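Local coordinates for protein membrane-bound lytic murein transglycosylase (Agrobacterium tumefaciens, PDB 2PNW) that probably cleaves the beta-1,4 bond between N-acetylmuramic acid and N-acetylglucosamine in peptidoglycan, leaving a 1,6-anhydromuramoyl end, as other lytic transglycosylases do, at residues Phe185-Gly190 against Ser257-Arg262; Leu287-Leu292 against Met320-Thr325. All blocks are in the same frame, centred on the assembly; numbering follows the deposited sequence.

Contact 1 (Phe185-Gly190 against Ser257-Arg262)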
ATOM      1  N   PHE A 185     -13.056   2.405  -3.711  1.00 16.10           N
ATOM      2  CA  PHE A 185     -11.884   1.581  -3.991  1.00 16.85           C
ATOM      3  C   PHE A 185     -10.572   2.376  -4.127  1.00 16.15           C
ATOM      4  O   PHE A 185      -9.513   1.858  -3.813  1.00 16.60           O
ATOM      5  CB  PHE A 185     -12.123   0.707  -5.211  1.00 18.51           C
ATOM      6  CG  PHE A 185     -12.836  -0.578  -4.879  1.00 21.66           C
ATOM      7  CD1 PHE A 185     -12.108  -1.740  -4.624  1.00 25.93           C
ATOM      8  CD2 PHE A 185     -14.226  -0.616  -4.787  1.00 22.92           C
ATOM      9  CE1 PHE A 185     -12.757  -2.938  -4.299  1.00 27.72           C
ATOM     10  CE2 PHE A 185     -14.891  -1.808  -4.466  1.00 24.76           C
ATOM     11  CZ  PHE A 185     -14.167  -2.971  -4.240  1.00 24.08           C
ATOM     12  N   VAL A 186     -10.664   3.614  -4.589  1.00 15.64           N
ATOM     13  CA  VAL A 186      -9.509   4.547  -4.523  1.00 15.36           C
ATOM     14  C   VAL A 186      -9.062   4.803  -3.060  1.00 15.26           C
ATOM     15  O   VAL A 186      -7.872   4.784  -2.757  1.00 16.02           O
ATOM     16  CB  VAL A 186      -9.842   5.859  -5.273  1.00 15.23           C
ATOM     17  CG1 VAL A 186      -8.831   6.983  -4.935  1.00 13.99           C
ATOM     18  CG2 VAL A 186      -9.905   5.561  -6.791  1.00 15.08           C
ATOM     19  N   HIS A 187     -10.000   5.017  -2.143  1.00 14.83           N
ATOM     20  CA  HIS A 187      -9.637   5.091  -0.715  1.00 15.08           C
ATOM     21  C   HIS A 187      -8.895   3.835  -0.278  1.00 15.94           C
ATOM     22  O   HIS A 187      -7.908   3.930   0.444  1.00 16.19           O
ATOM     23  CB  HIS A 187     -10.882   5.270   0.174  1.00 14.96           C
ATOM     24  CG  HIS A 187     -11.462   6.661   0.151  1.00 13.92           C
ATOM     25  ND1 HIS A 187     -11.755   7.354   1.307  1.00 15.01           N
ATOM     26  CD2 HIS A 187     -11.774   7.494  -0.877  1.00 12.41           C
ATOM     27  CE1 HIS A 187     -12.242   8.545   0.995  1.00 13.96           C
ATOM     28  NE2 HIS A 187     -12.272   8.652  -0.323  1.00 13.90           N
ATOM     29  N   VAL A 188      -9.368   2.659  -0.708  1.00 15.59           N
ATOM     30  CA  VAL A 188      -8.744   1.394  -0.312  1.00 15.70           C
ATOM     31  C   VAL A 188      -7.329   1.267  -0.878  1.00 16.20           C
ATOM     32  O   VAL A 188      -6.394   0.850  -0.156  1.00 16.60           O
ATOM     33  CB  VAL A 188      -9.618   0.178  -0.749  1.00 16.00           C
ATOM     34  CG1 VAL A 188      -8.958  -1.150  -0.383  1.00 17.98           C
ATOM     35  CG2 VAL A 188     -10.997   0.267  -0.086  1.00 16.30           C
ATOM     36  N   GLN A 189      -7.154   1.615  -2.155  1.00 16.36           N
ATOM     37  CA  GLN A 189      -5.814   1.514  -2.775  1.00 16.88           C
ATOM     38  C   GLN A 189      -4.853   2.574  -2.194  1.00 17.38           C
ATOM     39  O   GLN A 189      -3.638   2.310  -2.050  1.00 18.41           O
ATOM     40  CB  GLN A 189      -5.871   1.674  -4.301  1.00 16.64           C
ATOM     41  CG  GLN A 189      -6.808   0.711  -5.072  1.00 16.46           C
ATOM     42  CD  GLN A 189      -6.833  -0.688  -4.525  1.00 19.59           C
ATOM     43  OE1 GLN A 189      -5.871  -1.434  -4.649  1.00 20.58           O
ATOM     44  NE2 GLN A 189      -7.957  -1.064  -3.916  1.00 22.28           N
ATOM     45  N   GLY A 190      -5.383   3.771  -1.932  1.00 16.13           N
ATOM     46  CA  GLY A 190      -4.588   4.866  -1.333  1.00 16.50           C
ATOM     47  C   GLY A 190      -4.001   5.836  -2.357  1.00 16.76           C
ATOM     48  O   GLY A 190      -3.263   6.724  -1.978  1.00 16.72           O
ATOM     49  N   SER A 257     -13.266   4.396   8.498  1.00 12.24           N
ATOM     50  CA  SER A 257     -12.059   5.118   8.053  1.00 13.51           C
ATOM     51  C   SER A 257     -12.372   5.907   6.791  1.00 14.31           C
ATOM     52  O   SER A 257     -13.149   5.447   5.949  1.00 14.05           O
ATOM     53  CB  SER A 257     -10.946   4.117   7.724  1.00 14.67           C
ATOM     54  OG  SER A 257      -9.876   4.785   7.052  1.00 14.38           O
ATOM     55  N   TYR A 258     -11.765   7.094   6.647  1.00 13.99           N
ATOM     56  CA  TYR A 258     -11.953   7.907   5.435  1.00 13.71           C
ATOM     57  C   TYR A 258     -10.598   8.511   5.107  1.00 13.67           C
ATOM     58  O   TYR A 258      -9.922   9.038   6.005  1.00 13.43           O
ATOM     59  CB  TYR A 258     -12.957   9.032   5.709  1.00 14.07           C
ATOM     60  CG  TYR A 258     -13.429   9.802   4.471  1.00 14.79           C
ATOM     61  CD1 TYR A 258     -14.603   9.440   3.811  1.00 15.59           C
ATOM     62  CD2 TYR A 258     -12.701  10.885   3.969  1.00 14.99           C
ATOM     63  CE1 TYR A 258     -15.049  10.146   2.649  1.00 15.47           C
ATOM     64  CE2 TYR A 258     -13.135  11.594   2.826  1.00 15.73           C
ATOM     65  CZ  TYR A 258     -14.323  11.226   2.191  1.00 17.36           C
ATOM     66  OH  TYR A 258     -14.767  11.925   1.074  1.00 17.93           O
ATOM     67  N   ILE A 259     -10.222   8.411   3.836  1.00 14.11           N
ATOM     68  CA  ILE A 259      -8.897   8.833   3.363  1.00 13.98           C
ATOM     69  C   ILE A 259      -8.950  10.242   2.781  1.00 14.69           C
ATOM     70  O   ILE A 259      -9.847  10.573   1.986  1.00 14.37           O
ATOM     71  CB  ILE A 259      -8.311   7.844   2.302  1.00 14.21           C
ATOM     72  CG1 ILE A 259      -8.260   6.409   2.850  1.00 13.81           C
ATOM     73  CG2 ILE A 259      -6.887   8.351   1.794  1.00 13.62           C
ATOM     74  CD1 ILE A 259      -7.599   6.280   4.275  1.00 13.65           C
ATOM     75  N   PHE A 260      -8.013  11.090   3.216  1.00 13.61           N
ATOM     76  CA  PHE A 260      -7.832  12.422   2.592  1.00 13.94           C
ATOM     77  C   PHE A 260      -6.561  12.396   1.756  1.00 13.42           C
ATOM     78  O   PHE A 260      -5.627  11.670   2.071  1.00 14.58           O
ATOM     79  CB  PHE A 260      -7.746  13.526   3.659  1.00 14.03           C
ATOM     80  CG  PHE A 260      -8.989  13.635   4.483  1.00 14.88           C
ATOM     81  CD1 PHE A 260     -10.109  14.276   3.962  1.00 13.16           C
ATOM     82  CD2 PHE A 260      -9.068  13.044   5.739  1.00 15.21           C
ATOM     83  CE1 PHE A 260     -11.281  14.375   4.709  1.00 15.72           C
ATOM     84  CE2 PHE A 260     -10.250  13.149   6.497  1.00 16.08           C
ATOM     85  CZ  PHE A 260     -11.354  13.802   5.955  1.00 13.81           C
ATOM     86  N   PHE A 261      -6.577  13.140   0.650  1.00 14.42           N
ATOM     87  CA  PHE A 261      -5.559  13.018  -0.391  1.00 14.30           C
ATOM     88  C   PHE A 261      -4.847  14.348  -0.589  1.00 15.89           C
ATOM     89  O   PHE A 261      -5.340  15.414  -0.182  1.00 15.69           O
ATOM     90  CB  PHE A 261      -6.221  12.576  -1.737  1.00 14.40           C
ATOM     91  CG  PHE A 261      -6.800  11.187  -1.701  1.00 14.23           C
ATOM     92  CD1 PHE A 261      -6.034  10.093  -2.053  1.00 15.60           C
ATOM     93  CD2 PHE A 261      -8.126  10.985  -1.301  1.00 16.50           C
ATOM     94  CE1 PHE A 261      -6.568   8.767  -2.019  1.00 15.04           C
ATOM     95  CE2 PHE A 261      -8.660   9.691  -1.250  1.00 15.93           C
ATOM     96  CZ  PHE A 261      -7.887   8.584  -1.606  1.00 13.87           C
ATOM     97  N   ARG A 262      -3.677  14.272  -1.225  1.00 17.41           N
ATOM     98  CA  ARG A 262      -2.972  15.439  -1.752  1.00 19.70           C
ATOM     99  C   ARG A 262      -2.573  15.123  -3.191  1.00 20.81           C
ATOM    100  O   ARG A 262      -2.356  13.968  -3.540  1.00 17.93           O
ATOM    101  CB  ARG A 262      -1.690  15.714  -0.940  1.00 18.54           C
ATOM    102  CG  ARG A 262      -0.678  14.572  -1.001  1.00 21.60           C
ATOM    103  CD  ARG A 262       0.603  14.885  -0.192  1.00 24.73           C
ATOM    104  NE  ARG A 262       1.681  13.897  -0.393  1.00 33.63           N
ATOM    105  CZ  ARG A 262       2.592  13.939  -1.379  1.00 35.90           C
ATOM    106  NH1 ARG A 262       2.563  14.890  -2.311  1.00 37.81           N
ATOM    107  NH2 ARG A 262       3.527  12.998  -1.455  1.00 37.03           N
TER
HETATM  108  O   HOH W   1     -13.022  11.277  -0.978  1.00 21.51           O
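His187 and Ile259 mark the closest backbone approach, with 5.6 Å between their CA atoms; the axes of helix segment 185-189 and strand 259-262 pass 8.9 Å apart at 77°. The imidazole of His187 is the centre of the contact. Its CG lies anti to the carbonyl carbon (chi1 -75°), and the ring enters the space between Tyr258 and Phe261. His187 CE1 stands over the middle of the Tyr258 ring, 3.6 Å from Tyr258 CZ. This is a T-shaped pair, the imidazole giving its edge and the phenol its face. Phe261 makes a second T-shaped pair in the other sense. Its CE2 comes over one face of the imidazole, toward the rim, 3.8 Å from His187 CD2. The imidazole thus offers an edge to one aromatic ring and a face to another. Val186 CG1 adds an apolar touch, 3.8 Å from Phe261 CZ. Ile259 points at the helix and lays CG1 beside the backbone, 3.5 Å from His187 O. Its CG2 lies over one face of the Phe261 ring, toward the rim. Gly190, just after the helix, has a positive phi, and its carbonyl O lies at the edge of the Phe261 ring. Water 1 is hydrogen-bonded to His187 NE2 and Tyr258 OH, at 2.8 Å from each. Arg159 of helix 159-163 touches both His187 and Tyr258. The three rings form a buried aromatic cluster that joins helix to strand within the MltA-specific insert domain. The packing is mainly aromatic and apolar, and the bridging water gives both the imidazole NE2 and the phenol OH a polar partner within it.

Contact 2 (Leu287-Leu292 against Met320-Thr325); sequences LAVDRL and MLALDT
Thr325 OG1 donates a hydrogen bond to Val289 O, 2.7 Å away and nearly along the carbonyl axis. The hydroxyl reaches it because OG1 stands anti to the Thr325 backbone N (chi1 -172°). Thr325 CG2 then faces Arg291, 4.0 Å from Arg291 CD. Arg291 CG sits between its own backbone N and carbonyl carbon (chi1 61°), and the chain bends farther out, so that the guanidinium leads away from Thr325. Both methyls of Val289 straddle one small side chain: CG1 is 3.8 Å and CG2 is 3.9 Å from Ala322 CB. Leu287 and Met320 cross at about a right angle, CD1 of the leucine against SD of the methionine. The backbones pair in parallel. Leu287 N bonds to Leu321 O, Leu323 N to Leu287 O, and Val289 N to Asp324 O. Leu287 matches Ala322 but Ala288 matches Asp324, so a beta bulge takes up one residue on the second strand. The Ala288 and Asp324 CB atoms meet at 3.8 Å, and Asp324 OD1 accepts from Ala276 N. Farther along the chain, Asp290 OD1 takes Leu292 N in an Asx turn, and OD2 takes Gly331 N. Phe300 and Ile302 of strand 299-304 and Ile337 of strand 334-341 pack around Leu287, while Leu321 and Leu323 lie against helix 28-39.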
ATOM      1  N   LEU A 287       6.229  -3.936  -2.979  1.00 19.59           N
ATOM      2  CA  LEU A 287       5.412  -4.739  -2.077  1.00 19.45           C
ATOM      3  C   LEU A 287       5.028  -3.879  -0.891  1.00 19.42           C
ATOM      4  O   LEU A 287       5.864  -3.145  -0.371  1.00 18.82           O
ATOM      5  CB  LEU A 287       6.243  -5.910  -1.573  1.00 19.37           C
ATOM      6  CG  LEU A 287       5.597  -6.981  -0.685  1.00 20.93           C
ATOM      7  CD1 LEU A 287       4.621  -7.857  -1.488  1.00 22.45           C
ATOM      8  CD2 LEU A 287       6.684  -7.838  -0.059  1.00 20.39           C
ATOM      9  N   ALA A 288       3.776  -3.991  -0.444  1.00 18.02           N
ATOM     10  CA  ALA A 288       3.348  -3.337   0.795  1.00 18.59           C
ATOM     11  C   ALA A 288       3.486  -4.382   1.884  1.00 18.87           C
ATOM     12  O   ALA A 288       3.216  -5.570   1.641  1.00 18.30           O
ATOM     13  CB  ALA A 288       1.918  -2.826   0.700  1.00 18.65           C
ATOM     14  N   VAL A 289       3.965  -3.951   3.044  1.00 18.42           N
ATOM     15  CA  VAL A 289       4.296  -4.875   4.139  1.00 19.06           C
ATOM     16  C   VAL A 289       3.730  -4.320   5.438  1.00 19.74           C
ATOM     17  O   VAL A 289       3.243  -3.186   5.478  1.00 19.52           O
ATOM     18  CB  VAL A 289       5.839  -5.031   4.274  1.00 19.62           C
ATOM     19  CG1 VAL A 289       6.427  -5.607   2.979  1.00 18.67           C
ATOM     20  CG2 VAL A 289       6.489  -3.656   4.622  1.00 18.17           C
ATOM     21  N   ASP A 290       3.814  -5.115   6.502  1.00 19.87           N
ATOM     22  CA  ASP A 290       3.382  -4.691   7.830  1.00 21.46           C
ATOM     23  C   ASP A 290       4.337  -3.638   8.372  1.00 21.26           C
ATOM     24  O   ASP A 290       5.514  -3.931   8.587  1.00 21.34           O
ATOM     25  CB  ASP A 290       3.352  -5.920   8.770  1.00 20.97           C
ATOM     26  CG  ASP A 290       2.747  -5.620  10.136  1.00 25.48           C
ATOM     27  OD1 ASP A 290       2.957  -4.515  10.661  1.00 27.42           O
ATOM     28  OD2 ASP A 290       2.067  -6.524  10.694  1.00 26.58           O
ATOM     29  N   ARG A 291       3.832  -2.430   8.611  1.00 22.62           N
ATOM     30  CA  ARG A 291       4.688  -1.304   9.029  1.00 25.19           C
ATOM     31  C   ARG A 291       5.227  -1.454  10.445  1.00 24.69           C
ATOM     32  O   ARG A 291       6.220  -0.837  10.788  1.00 25.10           O
ATOM     33  CB  ARG A 291       3.963   0.043   8.893  1.00 25.52           C
ATOM     34  CG  ARG A 291       2.718   0.180   9.737  1.00 27.66           C
ATOM     35  CD  ARG A 291       2.164   1.617   9.673  1.00 30.00           C
ATOM     36  NE  ARG A 291       2.950   2.518  10.514  1.00 40.59           N
ATOM     37  CZ  ARG A 291       2.724   2.738  11.810  1.00 42.66           C
ATOM     38  NH1 ARG A 291       1.719   2.140  12.438  1.00 43.14           N
ATOM     39  NH2 ARG A 291       3.504   3.579  12.478  1.00 46.21           N
ATOM     40  N   LEU A 292       4.578  -2.263  11.282  1.00 23.50           N
ATOM     41  CA  LEU A 292       5.099  -2.469  12.634  1.00 23.41           C
ATOM     42  C   LEU A 292       6.294  -3.417  12.632  1.00 22.59           C
ATOM     43  O   LEU A 292       7.227  -3.240  13.400  1.00 23.20           O
ATOM     44  CB  LEU A 292       4.002  -2.985  13.589  1.00 24.40           C
ATOM     45  CG  LEU A 292       2.813  -2.049  13.853  1.00 25.63           C
ATOM     46  CD1 LEU A 292       1.821  -2.743  14.800  1.00 28.25           C
ATOM     47  CD2 LEU A 292       3.260  -0.738  14.468  1.00 28.98           C
ATOM     48  N   MET A 320      11.514  -8.033  -4.788  1.00 18.38           N
ATOM     49  CA  MET A 320      10.690  -6.826  -4.718  1.00 18.23           C
ATOM     50  C   MET A 320      11.261  -5.925  -3.636  1.00 18.83           C
ATOM     51  O   MET A 320      12.130  -6.341  -2.875  1.00 18.61           O
ATOM     52  CB  MET A 320       9.234  -7.212  -4.384  1.00 18.23           C
ATOM     53  CG  MET A 320       8.560  -8.255  -5.362  1.00 18.59           C
ATOM     54  SD  MET A 320       6.843  -8.619  -4.887  1.00 15.21           S
ATOM     55  CE  MET A 320       6.112  -7.184  -5.680  1.00 18.71           C
ATOM     56  N   LEU A 321      10.806  -4.672  -3.578  1.00 18.69           N
ATOM     57  CA  LEU A 321      11.184  -3.819  -2.464  1.00 17.78           C
ATOM     58  C   LEU A 321       9.952  -3.464  -1.662  1.00 17.71           C
ATOM     59  O   LEU A 321       8.873  -3.266  -2.226  1.00 16.96           O
ATOM     60  CB  LEU A 321      11.881  -2.543  -2.933  1.00 18.30           C
ATOM     61  CG  LEU A 321      13.232  -2.744  -3.643  1.00 17.96           C
ATOM     62  CD1 LEU A 321      13.596  -1.459  -4.358  1.00 17.62           C
ATOM     63  CD2 LEU A 321      14.308  -3.129  -2.638  1.00 20.48           C
ATOM     64  N   ALA A 322      10.124  -3.381  -0.342  1.00 17.32           N
ATOM     65  CA  ALA A 322       9.026  -2.977   0.555  1.00 17.06           C
ATOM     66  C   ALA A 322       8.856  -1.470   0.481  1.00 16.94           C
ATOM     67  O   ALA A 322       9.642  -0.735   1.069  1.00 17.45           O
ATOM     68  CB  ALA A 322       9.340  -3.402   1.994  1.00 16.92           C
ATOM     69  N   LEU A 323       7.854  -1.002  -0.263  1.00 16.26           N
ATOM     70  CA  LEU A 323       7.746   0.431  -0.534  1.00 16.64           C
ATOM     71  C   LEU A 323       6.401   1.018  -0.078  1.00 16.56           C
ATOM     72  O   LEU A 323       6.113   2.185  -0.331  1.00 16.79           O
ATOM     73  CB  LEU A 323       7.965   0.701  -2.034  1.00 16.53           C
ATOM     74  CG  LEU A 323       9.415   0.447  -2.510  1.00 18.48           C
ATOM     75  CD1 LEU A 323       9.432   0.610  -4.007  1.00 20.57           C
ATOM     76  CD2 LEU A 323      10.386   1.413  -1.840  1.00 19.04           C
ATOM     77  N   ASP A 324       5.579   0.216   0.605  1.00 17.18           N
ATOM     78  CA  ASP A 324       4.281   0.735   1.049  1.00 18.32           C
ATOM     79  C   ASP A 324       3.769  -0.076   2.234  1.00 18.74           C
ATOM     80  O   ASP A 324       4.380  -1.053   2.630  1.00 18.21           O
ATOM     81  CB  ASP A 324       3.257   0.687  -0.111  1.00 18.02           C
ATOM     82  CG  ASP A 324       2.057   1.638   0.102  1.00 21.74           C
ATOM     83  OD1 ASP A 324       2.057   2.501   1.043  1.00 21.04           O
ATOM     84  OD2 ASP A 324       1.103   1.523  -0.701  1.00 23.99           O
ATOM     85  N   THR A 325       2.656   0.360   2.812  1.00 19.99           N
ATOM     86  CA  THR A 325       2.006  -0.413   3.869  1.00 22.69           C
ATOM     87  C   THR A 325       0.499  -0.232   3.681  1.00 24.50           C
ATOM     88  O   THR A 325       0.064   0.539   2.819  1.00 24.00           O
ATOM     89  CB  THR A 325       2.498   0.013   5.298  1.00 23.00           C
ATOM     90  OG1 THR A 325       1.979  -0.888   6.294  1.00 24.67           O
ATOM     91  CG2 THR A 325       2.092   1.467   5.632  1.00 24.12           C
TER

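Overall arrangement
The two contacts follow one another along the chain and do not cross. From the N terminus, three helices and strand 96-109 come before either contact. Contact 1 closes first. Its loop leaves helix 180-189, passes strands 191-195 and 201-209 and three helices, and returns on strand 259-263, all in the MltA-specific insert. The chain then runs on through a partly unmodelled link to strand 286-288. Contact 2 closes a shorter loop, which holds strand 299-304, within the 3D domain of the double-psi beta-barrel clan. The centres of contact 1 and contact 2 lie about 17 Å apart, and the two do not touch. Strand 96-109 connects the two regions, pairing with both strand 191-195 and strand 334-341.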